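Putatuve endo-xylanase (Clostridium stercorarium, PDB 1O8P) probably binds xylan and cellulose chains as the family 6 carbohydrate-binding module of a putative endo-xylanase, helping to hold the enzyme on its plant cell-wall substrate. Local coordinates at residues 68-71 / 72-76; 133-136 / 137-141. All blocks are in the same frame, centred on the assembly; numbering follows the deposited sequence.

Contact 1 (68-71 / 72-76); sequences IDFG and DGATS
Phe70 and Gly73 close a type II' beta turn, with Gly71 and Asp72 at its two central positions, where the chain leaves strand 62-69 and heads into strand 74-82. The amide of Gly73 donates to the carbonyl of Phe70, N to O 3.0 Å, with an N-H...O angle of 158°. The donor sits tilted from the carbonyl plane.

A second turn precedes the first. Asp69 OD1 accepts from Gly71 N at 3.0 Å, which makes an Asx turn. The amide approaches from above the carboxylate plane. The other oxygen, Asp69 OD2, accepts from the backbone N of Val19, so the carboxylate also ties the turn to the N-terminal segment.

Phe70 carries the apolar part. Its CG lies opposite its own carbonyl carbon (chi1 -77°), and the ring extends from the turn to the start of the next strand. There the methyl CB of Ala74 meets the ring at its edge, near the ring plane, 3.8 Å from Phe70 CD2. Phe146, on strand 140-147, touches both residues; its ring plane is turned about 55° from that of Phe70. Lys129, Ile131 and Thr125 also border the Phe70 side chain.

The side chain of Asp72 leaves the backbone pointing away from residues 68-71.

The two glycines suit the bend. Gly71 has a positive phi, as expected at the first central position of a type II' turn. Gly73 has backbone angles at which a side chain would press on the carbonyl oxygen before it. The chemistry is thus divided: two hydrogen bonds help fix the path of the backbone, while the buried ring of Phe70 joins the turn to the apolar interior between the sheets.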
ATOM      1  N   ILE A  68      -2.581  11.373   4.291  1.00 17.99           N
ATOM      2  CA  ILE A  68      -2.145  10.526   5.418  1.00 17.22           C
ATOM      3  C   ILE A  68      -1.359  11.371   6.448  1.00 17.04           C
ATOM      4  O   ILE A  68      -0.405  12.071   6.101  1.00 16.02           O
ATOM      5  CB  ILE A  68      -1.323   9.313   4.923  1.00 16.56           C
ATOM      6  CG1 ILE A  68      -2.035   8.559   3.789  1.00 14.12           C
ATOM      7  CG2 ILE A  68      -0.908   8.407   6.065  1.00 17.20           C
ATOM      8  CD1 ILE A  68      -3.535   8.304   3.995  1.00 16.13           C
ATOM      9  N   ASP A  69      -1.756  11.271   7.708  1.00 16.69           N
ATOM     10  CA  ASP A  69      -1.122  12.005   8.777  1.00 16.57           C
ATOM     11  C   ASP A  69      -0.030  11.148   9.466  1.00 16.88           C
ATOM     12  O   ASP A  69      -0.343  10.190  10.172  1.00 15.66           O
ATOM     13  CB  ASP A  69      -2.193  12.458   9.752  1.00 17.15           C
ATOM     14  CG  ASP A  69      -1.643  13.293  10.846  1.00 18.18           C
ATOM     15  OD1 ASP A  69      -0.428  13.554  10.834  1.00 16.86           O
ATOM     16  OD2 ASP A  69      -2.332  13.712  11.783  1.00 23.58           O
ATOM     17  N   PHE A  70       1.248  11.480   9.198  1.00 16.79           N
ATOM     18  CA  PHE A  70       2.451  10.738   9.701  1.00 16.11           C
ATOM     19  C   PHE A  70       2.933  11.306  11.057  1.00 16.77           C
ATOM     20  O   PHE A  70       3.905  10.832  11.658  1.00 17.55           O
ATOM     21  CB  PHE A  70       3.614  10.790   8.663  1.00 15.26           C
ATOM     22  CG  PHE A  70       3.430   9.835   7.466  1.00 16.81           C
ATOM     23  CD1 PHE A  70       2.549  10.145   6.421  1.00 13.89           C
ATOM     24  CD2 PHE A  70       4.125   8.622   7.401  1.00 15.76           C
ATOM     25  CE1 PHE A  70       2.359   9.277   5.350  1.00 13.96           C
ATOM     26  CE2 PHE A  70       3.960   7.752   6.308  1.00 18.53           C
ATOM     27  CZ  PHE A  70       3.054   8.085   5.277  1.00 16.08           C
ATOM     28  N   GLY A  71       2.285  12.367  11.524  1.00 18.02           N
ATOM     29  CA  GLY A  71       2.613  12.935  12.814  1.00 18.98           C
ATOM     30  C   GLY A  71       4.057  13.346  12.861  1.00 19.99           C
ATOM     31  O   GLY A  71       4.545  13.986  11.945  1.00 19.47           O
ATOM     32  N   ASP A  72       4.757  12.978  13.929  1.00 22.35           N
ATOM     33  CA  ASP A  72       6.151  13.377  14.041  1.00 23.29           C
ATOM     34  C   ASP A  72       7.137  12.360  13.460  1.00 22.93           C
ATOM     35  O   ASP A  72       8.315  12.451  13.704  1.00 23.24           O
ATOM     36  CB  ASP A  72       6.519  13.808  15.460  1.00 25.31           C
ATOM     37  CG  ASP A  72       6.234  12.737  16.498  1.00 31.48           C
ATOM     38  OD1 ASP A  72       6.116  11.537  16.150  1.00 37.30           O
ATOM     39  OD2 ASP A  72       6.104  13.014  17.713  1.00 39.53           O
ATOM     40  N   GLY A  73       6.661  11.412  12.658  1.00 22.31           N
ATOM     41  CA  GLY A  73       7.570  10.538  11.931  1.00 20.57           C
ATOM     42  C   GLY A  73       7.124   9.097  11.920  1.00 20.24           C
ATOM     43  O   GLY A  73       6.661   8.584  12.950  1.00 21.31           O
ATOM     44  N   ALA A  74       7.243   8.451  10.762  1.00 19.18           N
ATOM     45  CA  ALA A  74       7.208   6.985  10.632  1.00 18.77           C
ATOM     46  C   ALA A  74       8.475   6.517   9.896  1.00 18.77           C
ATOM     47  O   ALA A  74       8.994   7.228   9.031  1.00 18.84           O
ATOM     48  CB  ALA A  74       5.964   6.508   9.922  1.00 17.70           C
ATOM     49  N   THR A  75       8.969   5.334  10.248  1.00 18.44           N
ATOM     50  CA  THR A  75      10.229   4.838   9.686  1.00 19.60           C
ATOM     51  C   THR A  75      10.034   3.439   9.117  1.00 18.64           C
ATOM     52  O   THR A  75      10.978   2.834   8.636  1.00 19.20           O
ATOM     53  CB  THR A  75      11.329   4.776  10.782  1.00 20.02           C
ATOM     54  OG1 THR A  75      10.745   4.193  11.957  1.00 23.13           O
ATOM     55  CG2 THR A  75      11.727   6.161  11.269  1.00 21.76           C
ATOM     56  N   SER A  76       8.821   2.912   9.157  1.00 18.16           N
ATOM     57  CA  SER A  76       8.597   1.591   8.590  1.00 19.07           C
ATOM     58  C   SER A  76       7.167   1.438   8.066  1.00 18.10           C
ATOM     59  O   SER A  76       6.273   2.166   8.495  1.00 16.80           O
ATOM     60  CB  SER A  76       9.029   0.513   9.615  1.00 20.02           C
ATOM     61  OG  SER A  76       8.060  -0.453   9.868  1.00 24.99           O
TER

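Contact 2 (133-136 / 137-141); sequences LVFS and GPVNV
Phe135, at the end of strand 128-135, faces Val139 and Val141 across a bend at Gly137 and Pro138, which leads into strand 140-147. The two arms are joined by apolar contacts, with no direct hydrogen bond between them. Gly137 is nearly fully extended. Water 1 bridges the two neighbouring residues at the bend. It donates to Gly137 O at 2.8 Å and accepts a weak, longer bond from Ser136 N at 3.2 Å. The same water lies in the plane of the Phe135 ring, at its edge.

Phe135 is the main side chain. With CG opposite the carbonyl carbon (chi1 -60°), its ring projects toward the second arm to meet two valines. Val139 CG1 comes within 3.5 Å of Phe135 CD1, and the two side chains cross at about a right angle. Farther along the ring, Val141 CG2 lies 3.7 Å from Phe135 CE1. Both methyls approach obliquely. The CG1 branch of Val139 reaches the ring because it is set between the backbone N and the carbonyl carbon (chi1 63°). Ile54, Ile57 and Ile89 also touch Phe135, and Ile54 touches Val141 as well.

Polar groups lie beside this apolar cluster. The side chain of Ser136 sets out away from the second arm, and its OG is hydrogen-bonded to the hydroxyls of Thr87 and Thr88. The side chain of Asn140 lies by Phe112 and Tyr115.

The side chain of Val141 is about 7 Å from the bound calcium ion, whose site includes the next residue along, Asp142. A loop carrying the chain from one sheet to the other, with aromatic and aliphatic side chains packed between the sheets, is characteristic of the beta-sandwich of family 6 modules.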
ATOM      1  N   LEU A 133       1.272   3.909  -3.866  1.00 18.49           N
ATOM      2  CA  LEU A 133       1.829   2.545  -4.015  1.00 17.51           C
ATOM      3  C   LEU A 133       1.965   2.231  -5.525  1.00 18.23           C
ATOM      4  O   LEU A 133       0.996   2.342  -6.260  1.00 18.25           O
ATOM      5  CB  LEU A 133       0.900   1.515  -3.342  1.00 16.57           C
ATOM      6  CG  LEU A 133       0.542   1.802  -1.875  1.00 15.36           C
ATOM      7  CD1 LEU A 133      -0.411   0.693  -1.354  1.00 15.54           C
ATOM      8  CD2 LEU A 133       1.845   1.888  -1.008  1.00 10.79           C
ATOM      9  N   VAL A 134       3.172   1.885  -5.967  1.00 17.67           N
ATOM     10  CA  VAL A 134       3.440   1.588  -7.346  1.00 17.12           C
ATOM     11  C   VAL A 134       3.844   0.128  -7.396  1.00 17.63           C
ATOM     12  O   VAL A 134       4.733  -0.302  -6.670  1.00 17.73           O
ATOM     13  CB  VAL A 134       4.530   2.540  -7.969  1.00 17.70           C
ATOM     14  CG1 VAL A 134       4.728   2.243  -9.470  1.00 14.79           C
ATOM     15  CG2 VAL A 134       4.171   4.036  -7.717  1.00 16.44           C
ATOM     16  N   PHE A 135       3.158  -0.626  -8.253  1.00 17.61           N
ATOM     17  CA  PHE A 135       3.272  -2.074  -8.326  1.00 18.60           C
ATOM     18  C   PHE A 135       4.071  -2.557  -9.559  1.00 18.58           C
ATOM     19  O   PHE A 135       3.910  -2.000 -10.643  1.00 17.60           O
ATOM     20  CB  PHE A 135       1.866  -2.653  -8.386  1.00 18.96           C
ATOM     21  CG  PHE A 135       1.019  -2.298  -7.200  1.00 18.89           C
ATOM     22  CD1 PHE A 135       1.208  -2.933  -5.983  1.00 21.88           C
ATOM     23  CD2 PHE A 135       0.046  -1.333  -7.307  1.00 19.06           C
ATOM     24  CE1 PHE A 135       0.423  -2.615  -4.875  1.00 21.35           C
ATOM     25  CE2 PHE A 135      -0.746  -0.986  -6.217  1.00 18.97           C
ATOM     26  CZ  PHE A 135      -0.555  -1.634  -5.003  1.00 20.64           C
ATOM     27  N   SER A 136       4.911  -3.584  -9.378  1.00 19.24           N
ATOM     28  CA  SER A 136       5.783  -4.094 -10.455  1.00 20.49           C
ATOM     29  C   SER A 136       5.288  -5.434 -11.002  1.00 20.85           C
ATOM     30  O   SER A 136       5.872  -6.053 -11.901  1.00 21.52           O
ATOM     31  CB  SER A 136       7.255  -4.153 -10.006  1.00 20.58           C
ATOM     32  OG  SER A 136       7.459  -5.203  -9.094  1.00 20.21           O
ATOM     33  N   GLY A 137       4.156  -5.857 -10.502  1.00 20.56           N
ATOM     34  CA  GLY A 137       3.627  -7.141 -10.882  1.00 20.59           C
ATOM     35  C   GLY A 137       2.379  -7.437 -10.072  1.00 20.69           C
ATOM     36  O   GLY A 137       1.996  -6.667  -9.192  1.00 20.49           O
ATOM     37  N   PRO A 138       1.716  -8.534 -10.421  1.00 21.19           N
ATOM     38  CA  PRO A 138       0.492  -8.990  -9.726  1.00 20.72           C
ATOM     39  C   PRO A 138       0.684  -9.198  -8.197  1.00 20.30           C
ATOM     40  O   PRO A 138       1.642  -9.864  -7.756  1.00 20.68           O
ATOM     41  CB  PRO A 138       0.156 -10.320 -10.433  1.00 21.18           C
ATOM     42  CG  PRO A 138       0.939 -10.287 -11.773  1.00 21.67           C
ATOM     43  CD  PRO A 138       2.092  -9.380 -11.569  1.00 20.58           C
ATOM     44  N   VAL A 139      -0.207  -8.605  -7.410  1.00 19.03           N
ATOM     45  CA  VAL A 139      -0.217  -8.735  -5.956  1.00 18.26           C
ATOM     46  C   VAL A 139      -1.627  -8.309  -5.477  1.00 18.27           C
ATOM     47  O   VAL A 139      -2.273  -7.476  -6.096  1.00 18.06           O
ATOM     48  CB  VAL A 139       0.917  -7.865  -5.268  1.00 19.23           C
ATOM     49  CG1 VAL A 139       0.705  -6.336  -5.536  1.00 15.83           C
ATOM     50  CG2 VAL A 139       1.089  -8.192  -3.715  1.00 17.19           C
ATOM     51  N   ASN A 140      -2.120  -8.933  -4.420  1.00 17.82           N
ATOM     52  CA  ASN A 140      -3.325  -8.432  -3.743  1.00 18.01           C
ATOM     53  C   ASN A 140      -2.945  -7.731  -2.447  1.00 17.61           C
ATOM     54  O   ASN A 140      -2.077  -8.192  -1.729  1.00 16.32           O
ATOM     55  CB  ASN A 140      -4.300  -9.557  -3.448  1.00 17.49           C
ATOM     56  CG  ASN A 140      -4.978 -10.110  -4.706  1.00 19.82           C
ATOM     57  OD1 ASN A 140      -5.814 -10.976  -4.598  1.00 23.80           O
ATOM     58  ND2 ASN A 140      -4.638  -9.600  -5.884  1.00 19.11           N
ATOM     59  N   VAL A 141      -3.599  -6.599  -2.165  1.00 17.46           N
ATOM     60  CA  VAL A 141      -3.288  -5.802  -1.002  1.00 16.66           C
ATOM     61  C   VAL A 141      -4.572  -5.570  -0.216  1.00 17.59           C
ATOM     62  O   VAL A 141      -5.525  -4.990  -0.733  1.00 17.32           O
ATOM     63  CB  VAL A 141      -2.634  -4.459  -1.350  1.00 16.57           C
ATOM     64  CG1 VAL A 141      -2.022  -3.815  -0.060  1.00 15.14           C
ATOM     65  CG2 VAL A 141      -1.559  -4.613  -2.482  1.00 15.48           C
TER
HETATM   66  O   HOH W   1       3.312  -5.265  -7.125  1.00 35.99           O

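How the contacts relate
Contact 1 comes first along the chain and contact 2 follows well after it closes. Their centres are 22 Å apart, on opposite sides of the chain's centre, and their nearest atoms, about 9 Å apart, do not touch. Both link the same two sheets. Contact 1 leads from strand 62-69 to strand 74-82, and contact 2 from strand 128-135 to strand 140-147. Strands 62-69 and 128-135 are antiparallel neighbours in the mixed sheet; strands 74-82 and 140-147 are antiparallel neighbours in the four-stranded one. The sandwich is therefore bridged on opposite sides of its centre, and the next residue after contact 2, Asp142, belongs to the calcium site.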